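Side-chain contact in maltose/maltodextrin-binding protein (PDB 2GH9), which binds maltotriose as a periplasmic sugar-binding protein, probably delivering it to a membrane transporter: residues Lys140-Gly144 with Ala145-Phe149. Numbering follows the deposited sequence.
Sequences KLTTG and ATFGF
Thr-142 turns its hydroxyl to the amide of Gly-148, where OG1 accepts the Gly-148 N-H at 3.0 Å with an N-H...O angle of 147°, a somewhat bent bond. The same oxygen has two further partners: it is hydrogen-bonded to Ala-138 O, one turn back in helix 131-141, and receives a hydrogen from a water 3.0 Å from OG1. That water accepts from Phe-149 N at 2.9 Å, extending the hydroxyl's hold to a second backbone amide. A chi1 of -50° sets OG1 beside its own backbone N and CG2 anti to it, 3.9 Å from Thr-146 O. A valine here would remove the hydroxyl and would probably leave the Gly-148 N-H without its mate and the water less firmly held.

Nearer the bend, Thr-143 N donates to Thr-146 O at 3.1 Å with an angle of 167°; the bond is straight at the hydrogen, although the donor sits above the carbonyl plane. The two threonine side chains lie alongside each other, with Thr-143 OG1 3.5 Å from Thr-146 CB. Thr-146 CG2 meets Leu-141 O at 3.1 Å, and Leu-141 CB rests 3.9 Å from Gly-148 CA.

These contacts close a tight helix-to-strand reversal, from helix 131-141 into edge strand 149-150 beside strand 227-232, a connection characteristic of the alpha/beta lobes of periplasmic binding proteins.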
loop_
_atom_site.group_PDB
_atom_site.type_symbol
_atom_site.label_atom_id
_atom_site.label_comp_id
_atom_site.label_asym_id
_atom_site.label_seq_id
_atom_site.Cartn_x
_atom_site.Cartn_y
_atom_site.Cartn_z
ATOM N N LYS A 140 0.690 28.422 -3.375
ATOM C CA LYS A 140 1.093 29.219 -4.537
ATOM C C LYS A 140 0.672 28.587 -5.859
ATOM O O LYS A 140 0.193 29.281 -6.767
ATOM C CB LYS A 140 2.612 29.416 -4.556
ATOM C CG LYS A 140 3.109 30.232 -5.761
ATOM C CD LYS A 140 4.617 30.330 -5.817
ATOM C CE LYS A 140 5.094 30.868 -7.179
ATOM N NZ LYS A 140 4.881 29.895 -8.347
ATOM N N LEU A 141 0.888 27.279 -5.972
ATOM C CA LEU A 141 0.672 26.576 -7.227
ATOM C C LEU A 141 -0.779 26.201 -7.412
ATOM O O LEU A 141 -1.145 25.714 -8.480
ATOM C CB LEU A 141 1.568 25.334 -7.318
ATOM C CG LEU A 141 3.068 25.611 -7.285
ATOM C CD1 LEU A 141 3.860 24.330 -7.070
ATOM C CD2 LEU A 141 3.519 26.333 -8.560
ATOM N N THR A 142 -1.604 26.427 -6.389
ATOM C CA THR A 142 -3.042 26.209 -6.479
ATOM C C THR A 142 -3.718 27.489 -6.976
ATOM O O THR A 142 -3.519 28.561 -6.408
ATOM C CB THR A 142 -3.631 25.801 -5.107
ATOM O OG1 THR A 142 -2.854 24.728 -4.552
ATOM C CG2 THR A 142 -5.091 25.379 -5.247
ATOM N N THR A 143 -4.510 27.358 -8.037
ATOM C CA THR A 143 -5.093 28.499 -8.762
ATOM C C THR A 143 -6.509 28.127 -9.282
ATOM O O THR A 143 -7.261 27.429 -8.593
ATOM C CB THR A 143 -4.161 28.933 -9.947
ATOM O OG1 THR A 143 -4.061 27.858 -10.896
ATOM C CG2 THR A 143 -2.765 29.341 -9.458
ATOM N N GLY A 144 -6.874 28.589 -10.481
ATOM C CA GLY A 144 -8.121 28.173 -11.126
ATOM C C GLY A 144 -8.156 26.687 -11.463
ATOM O O GLY A 144 -8.904 25.920 -10.838
ATOM N N ALA A 145 -7.339 26.271 -12.437
ATOM C CA ALA A 145 -7.373 24.873 -12.930
ATOM C C ALA A 145 -6.173 23.998 -12.503
ATOM O O ALA A 145 -6.081 22.830 -12.903
ATOM C CB ALA A 145 -7.513 24.858 -14.462
ATOM N N THR A 146 -5.272 24.561 -11.696
ATOM C CA THR A 146 -4.045 23.877 -11.263
ATOM C C THR A 146 -4.075 23.652 -9.757
ATOM O O THR A 146 -4.685 24.436 -9.010
ATOM C CB THR A 146 -2.802 24.710 -11.655
ATOM O OG1 THR A 146 -2.740 24.803 -13.084
ATOM C CG2 THR A 146 -1.526 24.088 -11.141
ATOM N N PHE A 147 -3.439 22.571 -9.314
ATOM C CA PHE A 147 -3.409 22.232 -7.893
ATOM C C PHE A 147 -1.976 22.072 -7.416
ATOM O O PHE A 147 -1.130 21.524 -8.131
ATOM C CB PHE A 147 -4.194 20.947 -7.641
ATOM C CG PHE A 147 -5.670 21.074 -7.895
ATOM C CD1 PHE A 147 -6.528 21.499 -6.884
ATOM C CD2 PHE A 147 -6.207 20.761 -9.141
ATOM C CE1 PHE A 147 -7.898 21.614 -7.110
ATOM C CE2 PHE A 147 -7.577 20.879 -9.374
ATOM C CZ PHE A 147 -8.420 21.301 -8.350
ATOM N N GLY A 148 -1.689 22.570 -6.219
ATOM C CA GLY A 148 -0.347 22.405 -5.640
ATOM C C GLY A 148 -0.179 21.053 -4.950
ATOM O O GLY A 148 0.891 20.454 -5.023
ATOM N N PHE A 149 -1.233 20.607 -4.259
ATOM C CA PHE A 149 -1.230 19.345 -3.533
ATOM C C PHE A 149 -2.602 18.694 -3.400
ATOM O O PHE A 149 -3.573 19.306 -2.941
ATOM C CB PHE A 149 -0.619 19.514 -2.142
ATOM C CG PHE A 149 -0.686 18.274 -1.314
ATOM C CD1 PHE A 149 0.062 17.147 -1.667
ATOM C CD2 PHE A 149 -1.488 18.210 -0.184
ATOM C CE1 PHE A 149 -0.015 16.003 -0.918
ATOM C CE2 PHE A 149 -1.546 17.055 0.577
ATOM C CZ PHE A 149 -0.812 15.959 0.203
HETATM O O HOH W 1 -3.796 21.945 -3.906
#